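PDB 5CWW: nucleoporin NUP82 from Chaetomium thermophilum, which is a structural constituent of the nuclear pore complex and probably also docks transport factors, this N-terminal part of it folding into a beta-propeller. Local coordinates for residues W489-E494 with L562-S567; P45-A50 with I117-M122; S278-A283 with Q370-F375; W273-S278 with V387-I392. One frame throughout, in Å; residues are numbered along the deposited sequence.

Contact 1: W489-E494 with L562-S567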
loop_
_atom_site.group_PDB
_atom_site.type_symbol
_atom_site.label_atom_id
_atom_site.label_comp_id
_atom_site.label_asym_id
_atom_site.label_seq_id
_atom_site.Cartn_x
_atom_site.Cartn_y
_atom_site.Cartn_z
ATOM N N TRP B 489 -6.107 -8.132 12.404
ATOM C CA TRP B 489 -5.342 -7.792 11.209
ATOM C C TRP B 489 -5.127 -9.026 10.340
ATOM O O TRP B 489 -4.062 -9.644 10.384
ATOM C CB TRP B 489 -3.994 -7.179 11.592
ATOM C CG TRP B 489 -4.050 -5.705 11.821
ATOM C CD1 TRP B 489 -4.429 -5.064 12.965
ATOM C CD2 TRP B 489 -3.710 -4.680 10.881
ATOM N NE1 TRP B 489 -4.349 -3.703 12.793
ATOM C CE2 TRP B 489 -3.911 -3.441 11.522
ATOM C CE3 TRP B 489 -3.260 -4.690 9.557
ATOM C CZ2 TRP B 489 -3.675 -2.225 10.885
ATOM C CZ3 TRP B 489 -3.027 -3.482 8.926
ATOM C CH2 TRP B 489 -3.234 -2.265 9.590
ATOM N N PRO B 490 -6.143 -9.397 9.548
ATOM C CA PRO B 490 -5.967 -10.523 8.625
ATOM C C PRO B 490 -5.034 -10.143 7.475
ATOM O O PRO B 490 -4.970 -8.967 7.117
ATOM C CB PRO B 490 -7.391 -10.806 8.141
ATOM C CG PRO B 490 -8.102 -9.499 8.275
ATOM C CD PRO B 490 -7.501 -8.824 9.476
ATOM N N MET B 491 -4.328 -11.121 6.911
ATOM C CA MET B 491 -3.296 -10.853 5.911
ATOM C C MET B 491 -3.439 -11.721 4.666
ATOM O O MET B 491 -3.814 -12.885 4.758
ATOM C CB MET B 491 -1.912 -11.083 6.516
ATOM C CG MET B 491 -1.608 -10.236 7.738
ATOM S SD MET B 491 -0.120 -10.802 8.585
ATOM C CE MET B 491 -0.739 -12.268 9.404
ATOM N N PHE B 492 -3.127 -11.146 3.509
ATOM C CA PHE B 492 -3.010 -11.915 2.272
ATOM C C PHE B 492 -1.623 -12.546 2.168
ATOM O O PHE B 492 -0.645 -12.000 2.679
ATOM C CB PHE B 492 -3.255 -11.026 1.048
ATOM C CG PHE B 492 -4.707 -10.794 0.729
ATOM C CD1 PHE B 492 -5.600 -11.850 0.653
ATOM C CD2 PHE B 492 -5.175 -9.510 0.489
ATOM C CE1 PHE B 492 -6.935 -11.631 0.349
ATOM C CE2 PHE B 492 -6.506 -9.285 0.183
ATOM C CZ PHE B 492 -7.388 -10.349 0.112
ATOM N N SER B 493 -1.552 -13.697 1.507
ATOM C CA SER B 493 -0.278 -14.315 1.146
ATOM C C SER B 493 -0.396 -14.927 -0.241
ATOM O O SER B 493 -1.408 -15.547 -0.558
ATOM C CB SER B 493 0.121 -15.390 2.154
ATOM O OG SER B 493 0.180 -14.871 3.467
ATOM N N GLU B 494 0.638 -14.772 -1.060
ATOM C CA GLU B 494 0.611 -15.320 -2.411
ATOM C C GLU B 494 0.900 -16.818 -2.392
ATOM O O GLU B 494 1.612 -17.312 -1.518
ATOM C CB GLU B 494 1.616 -14.598 -3.314
ATOM C CG GLU B 494 1.595 -15.092 -4.761
ATOM C CD GLU B 494 2.478 -14.273 -5.685
ATOM O OE1 GLU B 494 3.094 -13.291 -5.217
ATOM O OE2 GLU B 494 2.554 -14.618 -6.886
ATOM N N LEU B 562 -1.310 -15.628 14.151
ATOM C CA LEU B 562 -0.560 -16.536 13.296
ATOM C C LEU B 562 0.331 -15.757 12.341
ATOM O O LEU B 562 -0.069 -14.722 11.806
ATOM C CB LEU B 562 -1.508 -17.442 12.507
ATOM C CG LEU B 562 -2.507 -18.258 13.332
ATOM C CD1 LEU B 562 -3.395 -19.089 12.417
ATOM C CD2 LEU B 562 -1.792 -19.152 14.338
ATOM N N ALA B 563 1.545 -16.254 12.138
ATOM C CA ALA B 563 2.426 -15.705 11.122
ATOM C C ALA B 563 1.766 -15.866 9.757
ATOM O O ALA B 563 1.173 -16.907 9.470
ATOM C CB ALA B 563 3.776 -16.395 11.153
ATOM N N ALA B 564 1.852 -14.826 8.932
ATOM C CA ALA B 564 1.272 -14.856 7.595
ATOM C C ALA B 564 1.728 -16.102 6.850
ATOM O O ALA B 564 2.916 -16.424 6.834
ATOM C CB ALA B 564 1.655 -13.608 6.822
ATOM N N ALA B 565 0.769 -16.800 6.248
ATOM C CA ALA B 565 1.035 -18.057 5.561
ATOM C C ALA B 565 2.115 -17.889 4.499
ATOM O O ALA B 565 2.110 -16.918 3.746
ATOM C CB ALA B 565 -0.242 -18.591 4.933
ATOM N N THR B 566 3.041 -18.839 4.455
ATOM C CA THR B 566 4.116 -18.834 3.473
ATOM C C THR B 566 4.027 -20.090 2.617
ATOM O O THR B 566 4.216 -21.202 3.111
ATOM C CB THR B 566 5.497 -18.764 4.148
ATOM O OG1 THR B 566 5.536 -17.645 5.046
ATOM C CG2 THR B 566 6.597 -18.619 3.109
ATOM N N SER B 567 3.727 -19.908 1.336
ATOM C CA SER B 567 3.567 -21.030 0.421
ATOM C C SER B 567 4.915 -21.496 -0.115
ATOM O O SER B 567 5.742 -20.688 -0.538
ATOM C CB SER B 567 2.644 -20.648 -0.739
ATOM O OG SER B 567 2.343 -21.781 -1.536
HETATM O O HOH W 1 3.215 -17.182 0.489
#
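M491 reaches from its strand down to the loop at L562-A564, and only the end of its side chain does the touching. CB and CG merely carry it there: chi1 of -58° lays CG beside the backbone N, and the chain runs on extended until it bends at chi3 (-76°). SD then rests on the methyl of A564, 3.8 Å from its CB. Past the bend, CE settles over the backbone, 3.5 Å from L562 O and 3.7 Å from A564 N, an apolar methyl pressed against polar main chain. Two residues on, S493 sends its hydroxyl the same way. Its OG lies 2.8 Å from A565 O in a weak hydrogen bond, uncertain because the proton could turn to another acceptor. Further along, a water does the joining: it donates to E494 O at 2.6 Å and accepts from S567 N at 2.9 Å. No direct backbone hydrogen bond crosses between the two ranges, although they run nearly parallel, 10° apart. Strands 491-494 and 566-570 each open a sheet, and such first strands side by side, joined by side chains and water, are typical of neighbouring blades around the axis of a beta-propeller.

Contact 2: P45-A50 with I117-M122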
loop_
_atom_site.group_PDB
_atom_site.type_symbol
_atom_site.label_atom_id
_atom_site.label_comp_id
_atom_site.label_asym_id
_atom_site.label_seq_id
_atom_site.Cartn_x
_atom_site.Cartn_y
_atom_site.Cartn_z
ATOM N N PRO B 45 -0.054 -6.155 11.617
ATOM C CA PRO B 45 0.218 -7.364 10.833
ATOM C C PRO B 45 1.401 -8.158 11.376
ATOM O O PRO B 45 2.246 -7.599 12.077
ATOM C CB PRO B 45 0.524 -6.816 9.436
ATOM C CG PRO B 45 1.010 -5.431 9.670
ATOM C CD PRO B 45 0.263 -4.927 10.867
ATOM N N ARG B 46 1.449 -9.448 11.055
ATOM C CA ARG B 46 2.530 -10.317 11.503
ATOM C C ARG B 46 3.049 -11.174 10.352
ATOM O O ARG B 46 2.644 -12.329 10.187
ATOM C CB ARG B 46 2.062 -11.215 12.652
ATOM C CG ARG B 46 3.180 -12.047 13.268
ATOM C CD ARG B 46 2.667 -13.029 14.310
ATOM N NE ARG B 46 3.766 -13.763 14.938
ATOM C CZ ARG B 46 3.705 -15.031 15.341
ATOM N NH1 ARG B 46 2.594 -15.740 15.195
ATOM N NH2 ARG B 46 4.769 -15.594 15.896
ATOM N N ARG B 47 3.948 -10.594 9.561
ATOM C CA ARG B 47 4.626 -11.315 8.490
ATOM C C ARG B 47 5.986 -11.789 8.984
ATOM O O ARG B 47 7.026 -11.397 8.455
ATOM C CB ARG B 47 4.777 -10.427 7.254
ATOM C CG ARG B 47 3.450 -9.945 6.696
ATOM C CD ARG B 47 3.604 -9.307 5.328
ATOM N NE ARG B 47 2.317 -8.867 4.798
ATOM C CZ ARG B 47 1.425 -9.676 4.231
ATOM N NH1 ARG B 47 1.672 -10.975 4.117
ATOM N NH2 ARG B 47 0.279 -9.186 3.781
ATOM N N THR B 48 5.966 -12.637 10.005
ATOM C CA THR B 48 7.177 -13.009 10.722
ATOM C C THR B 48 7.915 -14.195 10.094
ATOM O O THR B 48 8.907 -14.672 10.647
ATOM C CB THR B 48 6.848 -13.342 12.186
ATOM O OG1 THR B 48 5.675 -14.163 12.235
ATOM C CG2 THR B 48 6.592 -12.064 12.973
ATOM N N ILE B 49 7.436 -14.663 8.945
ATOM C CA ILE B 49 8.101 -15.744 8.220
ATOM C C ILE B 49 8.378 -15.326 6.780
ATOM O O ILE B 49 7.494 -14.828 6.083
ATOM C CB ILE B 49 7.266 -17.044 8.218
ATOM C CG1 ILE B 49 6.997 -17.504 9.654
ATOM C CG2 ILE B 49 7.995 -18.143 7.446
ATOM C CD1 ILE B 49 6.069 -18.705 9.766
ATOM N N ALA B 50 9.620 -15.533 6.354
ATOM C CA ALA B 50 10.035 -15.291 4.975
ATOM C C ALA B 50 10.861 -16.479 4.502
ATOM O O ALA B 50 11.330 -17.265 5.321
ATOM C CB ALA B 50 10.830 -14.000 4.870
ATOM N N ILE B 117 10.023 -7.625 15.986
ATOM C CA ILE B 117 9.884 -7.616 14.536
ATOM C C ILE B 117 8.434 -7.895 14.149
ATOM O O ILE B 117 7.782 -8.765 14.727
ATOM C CB ILE B 117 10.812 -8.656 13.880
ATOM C CG1 ILE B 117 12.274 -8.314 14.183
ATOM C CG2 ILE B 117 10.586 -8.710 12.369
ATOM C CD1 ILE B 117 13.262 -9.387 13.780
ATOM N N ARG B 118 7.945 -7.156 13.159
ATOM C CA ARG B 118 6.563 -7.276 12.707
ATOM C C ARG B 118 6.485 -7.914 11.328
ATOM O O ARG B 118 5.576 -8.699 11.052
ATOM C CB ARG B 118 5.889 -5.903 12.684
ATOM C CG ARG B 118 5.699 -5.277 14.057
ATOM C CD ARG B 118 4.566 -5.939 14.818
ATOM N NE ARG B 118 4.376 -5.347 16.140
ATOM C CZ ARG B 118 3.691 -4.230 16.372
ATOM N NH1 ARG B 118 3.126 -3.568 15.371
ATOM N NH2 ARG B 118 3.573 -3.773 17.610
ATOM N N GLN B 119 7.438 -7.572 10.464
ATOM C CA GLN B 119 7.417 -8.045 9.084
ATOM C C GLN B 119 8.808 -8.380 8.555
ATOM O O GLN B 119 9.781 -7.675 8.835
ATOM C CB GLN B 119 6.782 -6.996 8.167
ATOM C CG GLN B 119 5.423 -6.486 8.616
ATOM C CD GLN B 119 4.722 -5.691 7.529
ATOM O OE1 GLN B 119 4.609 -6.143 6.388
ATOM N NE2 GLN B 119 4.258 -4.495 7.876
ATOM N N LEU B 120 8.877 -9.465 7.789
ATOM C CA LEU B 120 10.058 -9.819 7.010
ATOM C C LEU B 120 9.664 -9.874 5.540
ATOM O O LEU B 120 8.725 -10.585 5.180
ATOM C CB LEU B 120 10.632 -11.165 7.452
ATOM C CG LEU B 120 11.002 -11.312 8.927
ATOM C CD1 LEU B 120 11.437 -12.744 9.216
ATOM C CD2 LEU B 120 12.095 -10.331 9.307
ATOM N N VAL B 121 10.375 -9.135 4.693
ATOM C CA VAL B 121 10.068 -9.119 3.265
ATOM C C VAL B 121 11.302 -9.456 2.438
ATOM O O VAL B 121 12.245 -8.668 2.352
ATOM C CB VAL B 121 9.521 -7.751 2.811
ATOM C CG1 VAL B 121 8.986 -7.848 1.388
ATOM C CG2 VAL B 121 8.424 -7.272 3.754
ATOM N N MET B 122 11.274 -10.635 1.825
ATOM C CA MET B 122 12.362 -11.104 0.979
ATOM C C MET B 122 12.418 -10.294 -0.308
ATOM O O MET B 122 11.383 -9.962 -0.882
ATOM C CB MET B 122 12.175 -12.590 0.656
ATOM C CG MET B 122 13.362 -13.242 -0.037
ATOM S SD MET B 122 14.855 -13.290 0.975
ATOM C CE MET B 122 14.327 -14.336 2.330
#
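R47 and Q119 lie side by side and point the same way, their CB atoms 4.1 Å apart. R47 leaves the backbone with CG beside its own N (chi1 -60°) and then runs straight to NE, which brings CD to 3.5 Å from Q119 OE1. That oxygen sits at the edge of the guanidinium, in its plane, while the amide as a whole is turned 49° against it. The far end of the amide, NE2, passes the ring of P45 at CG and goes on to V176 O. L120 turns the other way: CD1 packs 3.5 Å from T48 O, and its CB meets the methyl of A50. Between these two groups the main chains are bridged once. R47 N bonds to R118 O at 2.9 Å and L120 N to R47 O at 2.8 Å, so one arginine grips both residues flanking Q119. At the start of strand 119-122, first strand of the second propeller blade, lies a classic beta bulge, in which R118 and Q119 together stand against the single residue L132. The chemistry implies a split role for R47: its backbone fastens two blades, whereas its charge is spent elsewhere, in a salt bridge with D391 and a hydrogen bond to F492 O.

Contact 3: S278-A283 with Q370-F375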
loop_
_atom_site.group_PDB
_atom_site.type_symbol
_atom_site.label_atom_id
_atom_site.label_comp_id
_atom_site.label_asym_id
_atom_site.label_seq_id
_atom_site.Cartn_x
_atom_site.Cartn_y
_atom_site.Cartn_z
ATOM N N SER B 278 -9.808 3.390 6.008
ATOM C CA SER B 278 -11.117 4.005 5.840
ATOM C C SER B 278 -11.980 3.218 4.856
ATOM O O SER B 278 -13.196 3.387 4.823
ATOM C CB SER B 278 -10.971 5.448 5.355
ATOM O OG SER B 278 -10.410 5.487 4.055
ATOM N N GLY B 279 -11.341 2.368 4.054
ATOM C CA GLY B 279 -12.040 1.547 3.077
ATOM C C GLY B 279 -11.755 1.929 1.635
ATOM O O GLY B 279 -12.196 1.248 0.711
ATOM N N ASP B 280 -11.013 3.012 1.439
ATOM C CA ASP B 280 -10.727 3.508 0.098
ATOM C C ASP B 280 -9.506 2.834 -0.514
ATOM O O ASP B 280 -8.615 2.359 0.195
ATOM C CB ASP B 280 -10.525 5.024 0.121
ATOM C CG ASP B 280 -11.786 5.776 0.503
ATOM O OD1 ASP B 280 -12.891 5.235 0.292
ATOM O OD2 ASP B 280 -11.673 6.911 1.011
ATOM N N VAL B 281 -9.478 2.810 -1.843
ATOM C CA VAL B 281 -8.393 2.205 -2.600
ATOM C C VAL B 281 -7.843 3.240 -3.570
ATOM O O VAL B 281 -8.603 3.990 -4.181
ATOM C CB VAL B 281 -8.869 0.949 -3.373
ATOM C CG1 VAL B 281 -7.777 0.418 -4.291
ATOM C CG2 VAL B 281 -9.324 -0.134 -2.405
ATOM N N TYR B 282 -6.522 3.267 -3.708
ATOM C CA TYR B 282 -5.851 4.208 -4.593
ATOM C C TYR B 282 -4.820 3.497 -5.457
ATOM O O TYR B 282 -4.355 2.410 -5.115
ATOM C CB TYR B 282 -5.160 5.310 -3.785
ATOM C CG TYR B 282 -6.098 6.252 -3.070
ATOM C CD1 TYR B 282 -6.562 5.964 -1.795
ATOM C CD2 TYR B 282 -6.502 7.439 -3.662
ATOM C CE1 TYR B 282 -7.413 6.828 -1.134
ATOM C CE2 TYR B 282 -7.353 8.308 -3.010
ATOM C CZ TYR B 282 -7.803 8.000 -1.746
ATOM O OH TYR B 282 -8.648 8.865 -1.092
ATOM N N ALA B 283 -4.452 4.127 -6.567
ATOM C CA ALA B 283 -3.406 3.606 -7.437
ATOM C C ALA B 283 -2.493 4.730 -7.913
ATOM O O ALA B 283 -2.950 5.837 -8.185
ATOM C CB ALA B 283 -4.016 2.876 -8.626
ATOM N N GLN B 370 -4.673 8.214 -8.262
ATOM C CA GLN B 370 -5.958 7.766 -8.781
ATOM C C GLN B 370 -6.813 7.172 -7.669
ATOM O O GLN B 370 -6.398 6.228 -6.998
ATOM C CB GLN B 370 -5.757 6.735 -9.893
ATOM C CG GLN B 370 -4.961 7.258 -11.076
ATOM C CD GLN B 370 -4.844 6.245 -12.193
ATOM O OE1 GLN B 370 -5.817 5.579 -12.543
ATOM N NE2 GLN B 370 -3.647 6.116 -12.757
ATOM N N GLY B 371 -8.005 7.735 -7.484
ATOM C CA GLY B 371 -8.940 7.264 -6.477
ATOM C C GLY B 371 -9.522 8.411 -5.670
ATOM O O GLY B 371 -9.229 9.572 -5.946
ATOM N N PRO B 372 -10.360 8.096 -4.670
ATOM C CA PRO B 372 -10.772 6.740 -4.286
ATOM C C PRO B 372 -11.580 6.051 -5.379
ATOM O O PRO B 372 -12.494 6.657 -5.934
ATOM C CB PRO B 372 -11.645 6.962 -3.043
ATOM C CG PRO B 372 -11.471 8.385 -2.652
ATOM C CD PRO B 372 -11.034 9.128 -3.866
ATOM N N PHE B 373 -11.241 4.804 -5.689
ATOM C CA PHE B 373 -11.980 4.037 -6.681
ATOM C C PHE B 373 -13.402 3.762 -6.211
ATOM O O PHE B 373 -13.620 3.361 -5.067
ATOM C CB PHE B 373 -11.273 2.713 -6.979
ATOM C CG PHE B 373 -10.099 2.847 -7.902
ATOM C CD1 PHE B 373 -8.888 3.332 -7.440
ATOM C CD2 PHE B 373 -10.204 2.479 -9.233
ATOM C CE1 PHE B 373 -7.806 3.456 -8.288
ATOM C CE2 PHE B 373 -9.125 2.596 -10.087
ATOM C CZ PHE B 373 -7.924 3.088 -9.613
ATOM N N ASP B 374 -14.368 3.977 -7.098
ATOM C CA ASP B 374 -15.748 3.607 -6.820
ATOM C C ASP B 374 -15.947 2.129 -7.130
ATOM O O ASP B 374 -15.602 1.666 -8.215
ATOM C CB ASP B 374 -16.719 4.459 -7.640
ATOM C CG ASP B 374 -18.169 4.153 -7.324
ATOM O OD1 ASP B 374 -18.642 4.567 -6.246
ATOM O OD2 ASP B 374 -18.836 3.503 -8.155
ATOM N N PHE B 375 -16.491 1.392 -6.167
ATOM C CA PHE B 375 -16.767 -0.029 -6.350
ATOM C C PHE B 375 -18.142 -0.210 -6.978
ATOM O O PHE B 375 -19.163 -0.097 -6.304
ATOM C CB PHE B 375 -16.686 -0.775 -5.017
ATOM C CG PHE B 375 -15.356 -0.644 -4.326
ATOM C CD1 PHE B 375 -14.184 -0.547 -5.056
ATOM C CD2 PHE B 375 -15.281 -0.608 -2.943
ATOM C CE1 PHE B 375 -12.960 -0.420 -4.419
ATOM C CE2 PHE B 375 -14.063 -0.483 -2.300
ATOM C CZ PHE B 375 -12.901 -0.389 -3.040
HETATM O O HOH W 2 -12.096 3.255 -2.988
#
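Y282 and P372 lie alongside each other, with P372 CA 3.9 Å above one face of the tyrosine ring, offset toward the rim, and P372 CG 3.3 Å from Y282 OH. D280 lies beside the same proline, its CG 3.7 Å from P372 CB. F373 turns inward instead: its ring presents an edge to V281 O and lays CE1 on A283 CB at 3.8 Å. F375 crosses V281 at about a right angle and meets V281 CG2 edge-on through CZ. Beneath these side chains three backbone bonds hold the ranges together: A283 and Q370 as an antiparallel hydrogen-bonded pair, then F373 N to V281 O at 3.1 Å, close to straight at 165°. Here the chain leaves the outermost strand of the fourth propeller blade, 369-370, and enters strand 374-376 at the outer edge of the fifth. A leucine in place of Y282 takes away the flat ring and its hydroxyl, and would probably open a gap beside P372 and leave it less firmly seated. What positions the proline is a cis peptide bond after G371. A CB on G371 would clash with V281 O and Y282 CD2, and at its backbone angles would also press on the carbonyl O of Q370. A water accepts from V281 N at 2.9 Å and donates to F373 O. Outermost, basic side chains of another protein's chain pack on D280, Y282 and P372.

Contact 4: W273-S278 with V387-I392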
loop_
_atom_site.group_PDB
_atom_site.type_symbol
_atom_site.label_atom_id
_atom_site.label_comp_id
_atom_site.label_asym_id
_atom_site.label_seq_id
_atom_site.Cartn_x
_atom_site.Cartn_y
_atom_site.Cartn_z
ATOM N N TRP B 273 -0.483 0.022 -5.733
ATOM C CA TRP B 273 -1.847 0.007 -5.225
ATOM C C TRP B 273 -1.839 0.213 -3.718
ATOM O O TRP B 273 -0.972 -0.323 -3.027
ATOM C CB TRP B 273 -2.531 -1.316 -5.572
ATOM C CG TRP B 273 -2.920 -1.448 -7.010
ATOM C CD1 TRP B 273 -2.152 -1.942 -8.028
ATOM C CD2 TRP B 273 -4.178 -1.095 -7.594
ATOM N NE1 TRP B 273 -2.857 -1.918 -9.208
ATOM C CE2 TRP B 273 -4.104 -1.401 -8.968
ATOM C CE3 TRP B 273 -5.361 -0.551 -7.088
ATOM C CZ2 TRP B 273 -5.164 -1.176 -9.842
ATOM C CZ3 TRP B 273 -6.415 -0.330 -7.958
ATOM C CH2 TRP B 273 -6.309 -0.643 -9.317
ATOM N N LEU B 274 -2.810 0.969 -3.211
ATOM C CA LEU B 274 -2.903 1.229 -1.778
ATOM C C LEU B 274 -4.315 1.050 -1.247
ATOM O O LEU B 274 -5.293 1.385 -1.921
ATOM C CB LEU B 274 -2.434 2.645 -1.457
ATOM C CG LEU B 274 -1.006 3.008 -1.862
ATOM C CD1 LEU B 274 -0.992 3.720 -3.212
ATOM C CD2 LEU B 274 -0.358 3.861 -0.788
ATOM N N ALA B 275 -4.401 0.545 -0.021
ATOM C CA ALA B 275 -5.670 0.394 0.673
ATOM C C ALA B 275 -5.626 1.131 2.005
ATOM O O ALA B 275 -4.732 0.909 2.821
ATOM C CB ALA B 275 -5.992 -1.076 0.884
ATOM N N MET B 276 -6.603 2.010 2.205
ATOM C CA MET B 276 -6.729 2.784 3.432
ATOM C C MET B 276 -7.637 2.061 4.414
ATOM O O MET B 276 -8.542 1.334 4.007
ATOM C CB MET B 276 -7.294 4.173 3.128
ATOM C CG MET B 276 -6.579 4.907 2.004
ATOM S SD MET B 276 -4.868 5.320 2.410
ATOM C CE MET B 276 -4.361 6.137 0.901
ATOM N N THR B 277 -7.405 2.264 5.707
ATOM C CA THR B 277 -8.254 1.663 6.729
ATOM C C THR B 277 -9.664 2.243 6.661
ATOM O O THR B 277 -10.608 1.659 7.186
ATOM C CB THR B 277 -7.687 1.876 8.148
ATOM O OG1 THR B 277 -7.526 3.277 8.401
ATOM C CG2 THR B 277 -6.345 1.178 8.303
ATOM N N SER B 278 -9.808 3.390 6.008
ATOM C CA SER B 278 -11.117 4.005 5.840
ATOM C C SER B 278 -11.980 3.218 4.856
ATOM O O SER B 278 -13.196 3.387 4.823
ATOM C CB SER B 278 -10.971 5.448 5.355
ATOM O OG SER B 278 -10.410 5.487 4.055
ATOM N N VAL B 387 -16.293 -2.485 5.739
ATOM C CA VAL B 387 -15.790 -1.372 4.944
ATOM C C VAL B 387 -14.307 -1.171 5.233
ATOM O O VAL B 387 -13.508 -0.951 4.323
ATOM C CB VAL B 387 -16.564 -0.064 5.239
ATOM C CG1 VAL B 387 -15.942 1.122 4.505
ATOM C CG2 VAL B 387 -18.024 -0.215 4.848
ATOM N N GLU B 388 -13.955 -1.253 6.513
ATOM C CA GLU B 388 -12.585 -1.060 6.972
ATOM C C GLU B 388 -11.638 -2.111 6.394
ATOM O O GLU B 388 -11.844 -3.311 6.587
ATOM C CB GLU B 388 -12.543 -1.101 8.502
ATOM C CG GLU B 388 -11.155 -0.952 9.110
ATOM C CD GLU B 388 -11.191 -0.899 10.624
ATOM O OE1 GLU B 388 -11.751 -1.831 11.241
ATOM O OE2 GLU B 388 -10.668 0.082 11.195
ATOM N N LEU B 389 -10.602 -1.656 5.691
ATOM C CA LEU B 389 -9.668 -2.559 5.019
ATOM C C LEU B 389 -8.412 -2.790 5.848
ATOM O O LEU B 389 -7.975 -1.912 6.598
ATOM C CB LEU B 389 -9.279 -2.014 3.643
ATOM C CG LEU B 389 -10.376 -2.010 2.573
ATOM C CD1 LEU B 389 -9.854 -1.369 1.301
ATOM C CD2 LEU B 389 -10.872 -3.419 2.288
ATOM N N LYS B 390 -7.836 -3.980 5.702
ATOM C CA LYS B 390 -6.630 -4.346 6.435
ATOM C C LYS B 390 -5.531 -4.877 5.520
ATOM O O LYS B 390 -4.361 -4.891 5.897
ATOM C CB LYS B 390 -6.969 -5.381 7.510
ATOM C CG LYS B 390 -7.727 -4.794 8.697
ATOM C CD LYS B 390 -6.831 -3.884 9.541
ATOM C CE LYS B 390 -7.629 -2.944 10.431
ATOM N NZ LYS B 390 -8.455 -3.682 11.422
ATOM N N ASP B 391 -5.899 -5.312 4.320
ATOM C CA ASP B 391 -4.895 -5.741 3.354
ATOM C C ASP B 391 -5.393 -5.603 1.925
ATOM O O ASP B 391 -6.594 -5.514 1.674
ATOM C CB ASP B 391 -4.483 -7.192 3.610
ATOM C CG ASP B 391 -3.059 -7.484 3.160
ATOM O OD1 ASP B 391 -2.466 -6.648 2.447
ATOM O OD2 ASP B 391 -2.534 -8.562 3.510
ATOM N N ILE B 392 -4.447 -5.577 0.995
ATOM C CA ILE B 392 -4.754 -5.508 -0.424
ATOM C C ILE B 392 -3.800 -6.427 -1.173
ATOM O O ILE B 392 -2.617 -6.511 -0.843
ATOM C CB ILE B 392 -4.651 -4.065 -0.966
ATOM C CG1 ILE B 392 -5.013 -4.026 -2.453
ATOM C CG2 ILE B 392 -3.252 -3.489 -0.715
ATOM C CD1 ILE B 392 -5.208 -2.630 -3.007
#
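I392 stretches its longer branch toward W273 because CG1 stands anti to the backbone N (chi1 -179°), which carries CD1 to 3.9 Å from W273 CB. L389 takes the other setting, CG beside its N at chi1 -69°, and drops CD1 onto the methyl of A275. A275 CB therefore meets two side chains of the facing strand, 3.9 Å from L389 CD1 and 3.8 Å from I392 CB. These are strands of different propeller blades, 272-276 being second in the fourth blade and 389-395 innermost in the fifth; the axes of 273-276 and 389-392 come within 6.5 Å, nearly antiparallel at 166°, yet no hydrogen bond joins them. Carbon atoms meet carbonyls instead. L389 CB sits 3.4 Å from M276 O, and E388, just past helix 384-387, lays CG 3.3 Å from T277 O, while its carboxylate turns away to T433. T277 CA returns a CA-H...O contact to L389 O. Between L389 and I392 the strand carries a classic beta bulge, K390 and D391 standing together against L431. D391 OD1 takes the N-H of I392 at 2.7 Å on its anti side, tilted out of the carboxylate plane, while OD2 accepts from F492 N.

In the fold
Contacts 1, 2 and 4 join neighbouring propeller blades; contact 3 closes the edge of the fourth blade and leads into the fifth. Contacts 1, 3 and 4 are buried and contact 2 only partly. Contacts 1, 2 and 4 lie about 12 to 13 Å from the chain centre, measured between centres, and D391 of contact 4 is the residue that all three have in common. Contacts 1 and 2 also touch directly, A564 N with R46 O. Contact 3, about 17 Å out, holds the same fourth blade as contact 4 and shares S278 with it, and both meet another protein's chain. The chemistry differs accordingly: backbone hydrogen bonds dominate contact 3, a single bridge contact 2, side-chain packing, a weak hydroxyl bond and a water contact 1, and apolar packing contact 4.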